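Local coordinates for FACT-Spt16 (Cicer arietinum, PDB 5CE6), which is the N-terminal domain of a subunit of the FACT histone chaperone and probably binds histones H3-H4 in transcription through chromatin, at residues I235-L240 with E288-D293; A295-C300 with F425-A430; I324-Y329 with K449-V454; E330-A335 with V406-Q411. All blocks are in the same frame, centred on the assembly; numbering follows the deposited sequence.

Interaction 1: I235-L240 with E288-D293; sequences ILHSTL and EALYYD. With NA (sodium ion), chain E.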
# COMPACT_ATOMS: atom_id res chain seq x y z
N ILE A 235 23.05 -18.26 -6.00
CA ILE A 235 21.64 -18.04 -6.30
C ILE A 235 21.43 -16.60 -6.75
O ILE A 235 22.00 -15.67 -6.17
CB ILE A 235 20.75 -18.40 -5.07
CG1 ILE A 235 19.28 -18.47 -5.46
CG2 ILE A 235 20.97 -17.43 -3.91
CD1 ILE A 235 18.40 -19.06 -4.38
N LEU A 236 20.66 -16.40 -7.82
CA LEU A 236 20.36 -15.05 -8.29
C LEU A 236 19.31 -14.38 -7.42
O LEU A 236 18.43 -15.05 -6.87
CB LEU A 236 19.85 -15.08 -9.73
CG LEU A 236 20.78 -15.76 -10.74
CD1 LEU A 236 20.25 -15.52 -12.15
CD2 LEU A 236 22.20 -15.26 -10.59
N HIS A 237 19.37 -13.05 -7.31
CA HIS A 237 18.36 -12.35 -6.51
C HIS A 237 16.97 -12.61 -7.06
O HIS A 237 16.02 -12.76 -6.31
CB HIS A 237 18.63 -10.85 -6.44
CG HIS A 237 19.90 -10.49 -5.74
ND1 HIS A 237 20.88 -9.71 -6.34
CD2 HIS A 237 20.36 -10.79 -4.51
CE1 HIS A 237 21.89 -9.56 -5.50
NE2 HIS A 237 21.60 -10.21 -4.38
N SER A 238 16.86 -12.70 -8.39
CA SER A 238 15.57 -12.96 -9.03
C SER A 238 15.04 -14.38 -8.77
O SER A 238 13.83 -14.62 -8.88
CB SER A 238 15.67 -12.71 -10.53
OG SER A 238 16.80 -13.37 -11.08
N THR A 239 15.93 -15.31 -8.46
CA THR A 239 15.51 -16.67 -8.12
C THR A 239 14.96 -16.67 -6.70
O THR A 239 13.92 -17.27 -6.42
CB THR A 239 16.68 -17.65 -8.22
OG1 THR A 239 17.08 -17.77 -9.59
CG2 THR A 239 16.27 -19.02 -7.70
N LEU A 240 15.66 -16.00 -5.79
CA LEU A 240 15.12 -15.80 -4.45
C LEU A 240 13.74 -15.16 -4.52
O LEU A 240 12.83 -15.52 -3.77
CB LEU A 240 16.06 -14.95 -3.59
CG LEU A 240 17.32 -15.71 -3.19
CD1 LEU A 240 18.40 -14.76 -2.69
CD2 LEU A 240 16.99 -16.74 -2.12
N GLU A 288 21.77 -10.63 -10.51
CA GLU A 288 23.09 -10.83 -9.94
C GLU A 288 23.02 -11.87 -8.82
O GLU A 288 21.97 -12.08 -8.22
CB GLU A 288 23.66 -9.51 -9.39
CG GLU A 288 23.94 -8.50 -10.48
CD GLU A 288 25.02 -8.97 -11.43
OE1 GLU A 288 26.07 -9.46 -10.94
OE2 GLU A 288 24.82 -8.86 -12.65
N ALA A 289 24.15 -12.52 -8.55
CA ALA A 289 24.22 -13.54 -7.51
C ALA A 289 24.19 -12.89 -6.14
O ALA A 289 24.73 -11.80 -5.95
CB ALA A 289 25.48 -14.37 -7.68
N LEU A 290 23.55 -13.56 -5.18
CA LEU A 290 23.58 -13.12 -3.79
C LEU A 290 25.03 -13.05 -3.33
O LEU A 290 25.82 -13.96 -3.60
CB LEU A 290 22.80 -14.10 -2.92
CG LEU A 290 22.66 -13.73 -1.45
CD1 LEU A 290 21.62 -12.63 -1.31
CD2 LEU A 290 22.29 -14.94 -0.60
N TYR A 291 25.39 -11.97 -2.65
CA TYR A 291 26.77 -11.76 -2.22
C TYR A 291 26.85 -11.82 -0.71
O TYR A 291 26.09 -11.13 -0.02
CB TYR A 291 27.30 -10.41 -2.71
CG TYR A 291 28.78 -10.22 -2.48
CD1 TYR A 291 29.71 -10.69 -3.40
CD2 TYR A 291 29.25 -9.57 -1.34
CE1 TYR A 291 31.06 -10.52 -3.19
CE2 TYR A 291 30.60 -9.40 -1.12
CZ TYR A 291 31.50 -9.88 -2.06
OH TYR A 291 32.86 -9.71 -1.85
N TYR A 292 27.76 -12.63 -0.19
CA TYR A 292 27.81 -12.85 1.25
C TYR A 292 29.21 -13.05 1.79
O TYR A 292 29.39 -13.69 2.82
CB TYR A 292 26.91 -14.02 1.66
CG TYR A 292 27.07 -15.24 0.78
CD1 TYR A 292 28.15 -16.10 0.95
CD2 TYR A 292 26.14 -15.52 -0.22
CE1 TYR A 292 28.30 -17.20 0.14
CE2 TYR A 292 26.29 -16.62 -1.03
CZ TYR A 292 27.37 -17.46 -0.84
OH TYR A 292 27.52 -18.56 -1.65
N ASP A 293 30.21 -12.48 1.12
CA ASP A 293 31.56 -12.52 1.68
C ASP A 293 31.65 -11.55 2.86
O ASP A 293 30.64 -10.98 3.28
CB ASP A 293 32.61 -12.20 0.62
CG ASP A 293 33.92 -12.93 0.86
OD1 ASP A 293 34.48 -12.80 1.97
OD2 ASP A 293 34.37 -13.65 -0.05
NA NA E . 25.28 -9.23 -5.29
O HOH W 1 24.96 -16.52 -4.51
O HOH W 2 26.11 -7.14 -6.89
O HOH W 3 27.23 -10.60 -6.79
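Leu290 is the apolar middle of this contact, reaching three residues of 235-240. Its CB lies beside Ile235 CG2 at 3.9 Å, the two side chains pointing the same way. With CG anti to the backbone N (chi1 -176°), CD1 is carried over to Leu240 CD1, 4.1 Å away, and to CD2 and NE2 of the His237 imidazole. That ring lies with one face over the backbone where Ala289 meets Leu290, and Leu290 CA is 3.6 Å from its NE2. Around this centre the backbones form a single beta bridge, Leu236 with Ala289, right where helix 237-249 begins: Leu290 N gives a nearly straight bond to Ile235 O (2.8 Å, 168° at the hydrogen), and His237 N gives one to Glu288 O (2.9 Å). Leu236 is the N-cap, its O taking both Thr239 N and Leu240 N. The imidazole is fixed in rotation by Asn286 at ND1 and Ser273 at NE2, so an alanine here would probably cost Asn286 OD1 and Ser273 OG their imidazole partner and uncover the Ala289-Leu290 backbone. At the polar margin, one water accepts from Ile235 N and lies 2.8 Å from Leu290 O, while Ala289 O binds a sodium ion at 2.7 Å together with two waters.

Interaction 2: A295-C300 with F425-A430; sequences ASVIIC and FSLLLA. With K (potassium ion), chain D.
Ser426 O is a buried carbonyl oxygen with no polar partner anywhere in the model, met instead by methyl groups: Val297 CG2 at 3.6 Å and Ile299 CD1 at 3.7 Å. Each methyl also reaches further. CG2 of Val297 touches Phe425 CB (4.1 Å), and its CG1 meets Leu427 CD2 at 4.0 Å, Leu427 bending its tip back although its CB points away. The strands run in broadly the same direction, 40° apart with axes 7.3 Å from each other, yet they belong to different sheets. Within the M24 (pita-bread) domain they are face-packed layers joined through side chains, not neighbours in one sheet. Ile299 spans the gap with both branches: CG1, beside the backbone N (chi1 -64°), sends CD1 to Ser426, while CG2 lies 4.0 Å from Leu428 CB, crossing that side chain at about a right angle. An alanine at Ile299 would probably open a gap between the sheets and strip Leu428 and the Ser426 carbonyl of part of their cover. At the start of the strand, Ala295 and Ser296 form a G1 beta bulge opposite Ile319, and Ala295 O binds a potassium ion (2.9 Å) in a site completed by Ser420, Asn422 and a water.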
# COMPACT_ATOMS: atom_id res chain seq x y z
N ALA A 295 32.00 -8.51 5.50
CA ALA A 295 31.48 -7.14 5.49
C ALA A 295 30.37 -6.95 4.47
O ALA A 295 30.37 -6.01 3.69
CB ALA A 295 32.60 -6.14 5.25
N SER A 296 29.39 -7.85 4.51
CA SER A 296 28.30 -7.83 3.54
C SER A 296 26.96 -7.59 4.20
O SER A 296 26.77 -7.91 5.38
CB SER A 296 28.24 -9.14 2.77
OG SER A 296 29.28 -9.21 1.83
N VAL A 297 26.03 -7.03 3.44
CA VAL A 297 24.66 -6.93 3.94
C VAL A 297 23.70 -7.41 2.85
O VAL A 297 24.01 -7.33 1.66
CB VAL A 297 24.27 -5.50 4.41
CG1 VAL A 297 25.23 -5.00 5.49
CG2 VAL A 297 24.27 -4.55 3.26
N ILE A 298 22.57 -7.92 3.29
CA ILE A 298 21.54 -8.45 2.39
C ILE A 298 20.22 -7.85 2.81
O ILE A 298 19.85 -7.93 3.99
CB ILE A 298 21.46 -10.00 2.49
CG1 ILE A 298 22.79 -10.62 2.04
CG2 ILE A 298 20.29 -10.55 1.65
CD1 ILE A 298 22.94 -12.11 2.39
N ILE A 299 19.50 -7.24 1.87
CA ILE A 299 18.19 -6.68 2.18
C ILE A 299 17.09 -7.53 1.55
O ILE A 299 17.19 -7.91 0.39
CB ILE A 299 18.05 -5.23 1.68
CG1 ILE A 299 19.05 -4.31 2.40
CG2 ILE A 299 16.63 -4.70 1.89
CD1 ILE A 299 18.96 -2.86 1.95
N CYS A 300 16.07 -7.87 2.34
CA CYS A 300 14.90 -8.57 1.83
C CYS A 300 13.62 -7.87 2.27
O CYS A 300 13.41 -7.63 3.45
CB CYS A 300 14.83 -10.03 2.29
SG CYS A 300 13.27 -10.85 1.79
N PHE A 425 26.76 0.91 0.94
CA PHE A 425 25.70 -0.04 1.28
C PHE A 425 24.48 0.67 1.83
O PHE A 425 24.53 1.85 2.16
CB PHE A 425 26.20 -1.08 2.29
CG PHE A 425 26.44 -0.53 3.67
CD1 PHE A 425 27.62 0.13 3.97
CD2 PHE A 425 25.48 -0.67 4.66
CE1 PHE A 425 27.84 0.64 5.25
CE2 PHE A 425 25.68 -0.16 5.93
CZ PHE A 425 26.87 0.49 6.24
N SER A 426 23.37 -0.06 1.92
CA SER A 426 22.17 0.49 2.52
C SER A 426 21.62 -0.53 3.52
O SER A 426 22.04 -1.69 3.54
CB SER A 426 21.12 0.81 1.44
OG SER A 426 21.63 1.78 0.53
N LEU A 427 20.70 -0.08 4.38
CA LEU A 427 20.04 -0.94 5.37
C LEU A 427 18.57 -0.60 5.39
O LEU A 427 18.21 0.56 5.17
CB LEU A 427 20.60 -0.72 6.77
CG LEU A 427 22.11 -0.87 6.96
CD1 LEU A 427 22.52 -0.32 8.33
CD2 LEU A 427 22.55 -2.29 6.81
N LEU A 428 17.73 -1.58 5.69
CA LEU A 428 16.27 -1.38 5.68
C LEU A 428 15.56 -2.24 6.71
O LEU A 428 15.85 -3.45 6.84
CB LEU A 428 15.73 -1.68 4.28
CG LEU A 428 14.21 -1.53 4.13
CD1 LEU A 428 13.82 -0.07 4.29
CD2 LEU A 428 13.81 -2.05 2.76
N LEU A 429 14.64 -1.63 7.45
CA LEU A 429 13.76 -2.35 8.36
C LEU A 429 12.33 -1.93 8.10
O LEU A 429 12.04 -0.74 8.02
CB LEU A 429 14.12 -2.06 9.82
CG LEU A 429 15.36 -2.75 10.37
CD1 LEU A 429 15.64 -2.24 11.79
CD2 LEU A 429 15.14 -4.25 10.40
N ALA A 430 11.43 -2.90 7.98
CA ALA A 430 10.01 -2.57 7.84
C ALA A 430 9.15 -3.53 8.61
O ALA A 430 9.42 -4.73 8.65
CB ALA A 430 9.58 -2.55 6.36
K K D . 31.41 -6.31 0.99
O HOH W 4 33.61 -7.57 -0.48

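Interaction 3: I324-Y329 with K449-V454; sequences IQSKAY and KALKDV
Lys449 meets Tyr329 through its backbone, at the start of a short segment that leads into a weakly bonded helical turn near the C-terminal end of the model. This turn packs on helix 323-342 of the M24 (pita-bread) domain. The Tyr329 hydroxyl donates to Lys449 O at 2.6 Å, arriving in the carbonyl plane on a lone pair, with 142° at the oxygen. The same oxygen lies in the plane of the phenol ring, at its edge, 3.1 Å from CE1. Tyr329 gets there because CG is anti to its backbone N (chi1 180°), which swings the ring off the helix toward the turn. The lysine's own side chain leads elsewhere, its NZ pairing with Asp431 and Gln336. Past Ala450, whose carbonyl carbon also borders the ring edge, Leu451 slides antiparallel to the tyrosine side chain. Its two methyls divide the work: CD1 touches Tyr329 CD1 at 3.9 Å, while CD2 reaches back one helical turn to Ser326 CB at 4.0 Å. The Ser326 hydroxyl is bonded to the backbone O of Asp322. Val454 follows, its backbone bonded to Leu318 of strand 309-319, against which the last short strand runs in parallel. The Val454 side chain crosses the tyrosine at about a right angle, CG2 lying 3.6 Å from Tyr329 CZ.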
# COMPACT_ATOMS: atom_id res chain seq x y z
N ILE A 324 31.09 -0.26 11.08
CA ILE A 324 30.19 0.80 10.64
C ILE A 324 28.84 0.20 10.29
O ILE A 324 27.79 0.73 10.65
CB ILE A 324 30.77 1.57 9.44
CG1 ILE A 324 32.11 2.20 9.82
CG2 ILE A 324 29.79 2.63 8.96
CD1 ILE A 324 32.75 3.01 8.72
N GLN A 325 28.89 -0.93 9.59
CA GLN A 325 27.65 -1.64 9.21
C GLN A 325 26.90 -2.08 10.46
O GLN A 325 25.68 -1.99 10.52
CB GLN A 325 27.98 -2.85 8.33
CG GLN A 325 28.55 -2.51 6.94
CD GLN A 325 29.15 -3.71 6.24
OE1 GLN A 325 29.63 -4.65 6.89
NE2 GLN A 325 29.13 -3.70 4.91
N SER A 326 27.65 -2.53 11.47
CA SER A 326 27.05 -3.02 12.70
C SER A 326 26.40 -1.89 13.47
O SER A 326 25.25 -2.00 13.91
CB SER A 326 28.11 -3.67 13.60
OG SER A 326 28.67 -4.81 12.98
N LYS A 327 27.16 -0.80 13.65
CA LYS A 327 26.64 0.37 14.35
C LYS A 327 25.41 0.93 13.63
O LYS A 327 24.40 1.22 14.26
CB LYS A 327 27.70 1.47 14.45
CG LYS A 327 27.15 2.76 15.08
CD LYS A 327 28.18 3.88 15.17
CE LYS A 327 27.54 5.14 15.76
NZ LYS A 327 28.45 6.31 15.84
N ALA A 328 25.51 1.09 12.31
CA ALA A 328 24.41 1.66 11.56
C ALA A 328 23.15 0.81 11.74
O ALA A 328 22.04 1.34 11.84
CB ALA A 328 24.77 1.76 10.10
N TYR A 329 23.31 -0.51 11.75
CA TYR A 329 22.15 -1.36 11.91
C TYR A 329 21.52 -1.16 13.28
O TYR A 329 20.30 -1.06 13.40
CB TYR A 329 22.44 -2.84 11.65
CG TYR A 329 21.20 -3.67 11.84
CD1 TYR A 329 20.91 -4.26 13.06
CD2 TYR A 329 20.28 -3.82 10.80
CE1 TYR A 329 19.77 -4.98 13.24
CE2 TYR A 329 19.12 -4.54 10.99
CZ TYR A 329 18.88 -5.12 12.20
OH TYR A 329 17.73 -5.84 12.39
N LYS A 449 14.94 -8.48 16.27
CA LYS A 449 15.57 -7.76 15.17
C LYS A 449 16.95 -7.31 15.58
O LYS A 449 17.65 -6.67 14.80
CB LYS A 449 14.75 -6.53 14.80
CG LYS A 449 13.49 -6.83 14.03
CD LYS A 449 12.75 -5.54 13.68
CE LYS A 449 11.96 -4.97 14.84
NZ LYS A 449 11.05 -3.88 14.32
N ALA A 450 17.32 -7.61 16.83
CA ALA A 450 18.61 -7.19 17.35
C ALA A 450 19.70 -7.74 16.47
O ALA A 450 19.54 -8.80 15.85
CB ALA A 450 18.81 -7.66 18.79
N LEU A 451 20.79 -6.98 16.39
CA LEU A 451 21.95 -7.32 15.59
C LEU A 451 22.38 -8.78 15.74
O LEU A 451 22.61 -9.46 14.75
CB LEU A 451 23.11 -6.41 15.98
CG LEU A 451 24.41 -6.60 15.21
CD1 LEU A 451 24.21 -6.23 13.77
CD2 LEU A 451 25.52 -5.75 15.83
N LYS A 452 22.46 -9.24 16.99
CA LYS A 452 22.95 -10.59 17.28
C LYS A 452 22.12 -11.67 16.58
O LYS A 452 22.62 -12.76 16.30
CB LYS A 452 22.96 -10.85 18.79
CG LYS A 452 21.58 -11.03 19.39
CD LYS A 452 21.64 -11.71 20.76
CE LYS A 452 20.25 -12.07 21.25
NZ LYS A 452 19.33 -10.89 21.25
N ASP A 453 20.86 -11.36 16.30
CA ASP A 453 19.95 -12.33 15.70
C ASP A 453 19.83 -12.24 14.18
O ASP A 453 19.27 -13.14 13.55
CB ASP A 453 18.58 -12.23 16.36
CG ASP A 453 18.64 -12.54 17.84
OD1 ASP A 453 18.92 -13.71 18.17
OD2 ASP A 453 18.43 -11.62 18.66
N VAL A 454 20.35 -11.17 13.59
CA VAL A 454 20.34 -11.03 12.12
C VAL A 454 21.76 -10.98 11.56
O VAL A 454 21.95 -10.79 10.35
CB VAL A 454 19.55 -9.79 11.64
CG1 VAL A 454 18.09 -9.92 12.04
CG2 VAL A 454 20.15 -8.52 12.22

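Interaction 4: E330-A335 with V406-Q411; sequences EVLLKA and VSLGFQ. With ACT (acetate ion), chain C.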
# COMPACT_ATOMS: atom_id res chain seq x y z
N GLU A 330 22.35 -1.10 14.32
CA GLU A 330 21.85 -0.90 15.68
C GLU A 330 21.08 0.41 15.77
O GLU A 330 20.00 0.47 16.38
CB GLU A 330 23.00 -0.93 16.69
CG GLU A 330 23.66 -2.28 16.79
CD GLU A 330 24.66 -2.36 17.93
OE1 GLU A 330 24.40 -3.11 18.89
OE2 GLU A 330 25.69 -1.67 17.86
N VAL A 331 21.64 1.45 15.15
CA VAL A 331 21.01 2.77 15.15
C VAL A 331 19.69 2.77 14.37
O VAL A 331 18.68 3.33 14.82
CB VAL A 331 21.96 3.85 14.60
CG1 VAL A 331 21.27 5.20 14.52
CG2 VAL A 331 23.21 3.95 15.49
N LEU A 332 19.70 2.11 13.21
CA LEU A 332 18.48 2.00 12.41
C LEU A 332 17.37 1.30 13.19
O LEU A 332 16.22 1.73 13.15
CB LEU A 332 18.74 1.25 11.10
CG LEU A 332 17.49 1.14 10.22
CD1 LEU A 332 17.09 2.54 9.77
CD2 LEU A 332 17.77 0.26 9.01
N LEU A 333 17.70 0.21 13.87
CA LEU A 333 16.72 -0.50 14.67
C LEU A 333 16.12 0.38 15.77
O LEU A 333 14.89 0.40 15.97
CB LEU A 333 17.34 -1.78 15.26
CG LEU A 333 16.47 -2.58 16.24
CD1 LEU A 333 15.15 -2.99 15.60
CD2 LEU A 333 17.23 -3.80 16.69
N LYS A 334 16.97 1.12 16.47
CA LYS A 334 16.51 1.99 17.55
C LYS A 334 15.64 3.11 16.98
O LYS A 334 14.63 3.50 17.58
CB LYS A 334 17.73 2.55 18.30
CG LYS A 334 17.42 3.41 19.51
CD LYS A 334 18.73 3.81 20.19
CE LYS A 334 18.52 4.79 21.33
NZ LYS A 334 19.82 5.08 22.02
N ALA A 335 16.01 3.61 15.80
CA ALA A 335 15.23 4.65 15.15
C ALA A 335 13.88 4.13 14.69
O ALA A 335 12.86 4.82 14.83
CB ALA A 335 16.01 5.25 13.98
N VAL A 406 5.68 0.72 8.53
CA VAL A 406 6.76 1.52 9.08
C VAL A 406 8.04 0.96 8.51
O VAL A 406 8.53 -0.08 8.94
CB VAL A 406 6.79 1.48 10.61
CG1 VAL A 406 7.94 2.32 11.15
CG2 VAL A 406 5.46 1.98 11.18
N SER A 407 8.59 1.69 7.54
CA SER A 407 9.68 1.20 6.71
C SER A 407 10.72 2.30 6.70
O SER A 407 10.48 3.39 6.18
CB SER A 407 9.17 0.88 5.30
OG SER A 407 10.21 0.45 4.41
N LEU A 408 11.86 2.02 7.33
CA LEU A 408 12.87 3.04 7.56
C LEU A 408 14.24 2.49 7.17
O LEU A 408 14.56 1.32 7.46
CB LEU A 408 12.86 3.42 9.05
CG LEU A 408 13.78 4.58 9.45
CD1 LEU A 408 13.25 5.89 8.89
CD2 LEU A 408 13.92 4.65 10.97
N GLY A 409 15.04 3.31 6.50
CA GLY A 409 16.34 2.84 6.05
C GLY A 409 17.46 3.84 6.12
O GLY A 409 17.27 5.03 6.40
N PHE A 410 18.67 3.35 5.86
CA PHE A 410 19.82 4.20 5.62
C PHE A 410 20.24 3.96 4.19
O PHE A 410 20.40 2.81 3.79
CB PHE A 410 20.98 3.83 6.54
CG PHE A 410 20.92 4.47 7.90
CD1 PHE A 410 20.89 5.85 8.02
CD2 PHE A 410 20.93 3.68 9.05
CE1 PHE A 410 20.86 6.44 9.29
CE2 PHE A 410 20.90 4.26 10.31
CZ PHE A 410 20.86 5.64 10.44
N GLN A 411 20.42 5.04 3.43
CA GLN A 411 20.81 4.93 2.02
C GLN A 411 22.22 5.42 1.78
O GLN A 411 22.56 6.55 2.15
CB GLN A 411 19.87 5.75 1.12
CG GLN A 411 18.44 5.76 1.59
CD GLN A 411 17.54 6.56 0.67
OE1 GLN A 411 17.12 7.68 1.00
NE2 GLN A 411 17.24 6.00 -0.49
C ACT C . 10.87 4.00 2.64
O ACT C . 10.18 4.50 3.57
OXT ACT C . 11.36 2.87 2.84
CH3 ACT C . 11.07 4.72 1.33
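Leu332 reaches from its helix onto the backbone of strand 406-411, and nearly every atom of its side chain finds something there. CB packs on the Phe410 ring, 3.8 Å from CE2. Because CG lies anti to the backbone N (chi1 -178°), the branch is carried across to the strand, and CG comes 4.0 Å from Leu408 O. At the tip both methyls lie against that carbonyl oxygen, CD1 3.6 Å and CD2 3.7 Å from Leu408 O. CD1 also lies on Gly409 CA at 3.8 Å and touches Leu408 CG. Gly409 thus presents bare backbone to the leucine, between two neighbours whose CB atoms both point at the helix.

This is helix-on-sheet packing in the M24 (pita-bread) domain: the helix runs roughly antiparallel to the strand, at 152°, with the axes 8.6 Å apart. Leu408 and Phe410 flank the leucine on the strand side. Leu408 CD2 meets Ala335 CB at 3.7 Å, one helical turn further on. Phe410 extends the other way, its CZ meeting Val331 CG1 at 4.1 Å, with the methyl at the ring edge and near its plane, the two side chains crossing at about a right angle. Val360 of helix 349-363 touches both Val331 and Phe410, so a second helix joins the same apolar layer, while Leu427 of the adjoining strand touches Leu332. Ser407, in contrast, turns away from the helix, and an acetate ion, probably from the crystallisation liquor, lies beside it.

Overall arrangement
Interactions 2 and 4 are the buried pair, both almost wholly apolar, and they share a sheet: strands 403-414 and 424-435 are neighbours in it, and Leu429 O and Leu427 O probably accept from Leu408 N and Phe410 N. One packs that sheet on strand 296-306, the other on helix 323-342. Interaction 3 uses the preceding six residues of the same helix, but lies nearer the surface and adds a hydroxyl-to-carbonyl bond; Gln325 NE2 probably bonds to Ala295 O, tying it to interaction 2. Interaction 1, also only partly buried, is held chiefly by two backbone bonds, with a sodium ion on its 288-293 side, and meets interaction 2 where Leu290 packs on Ile298.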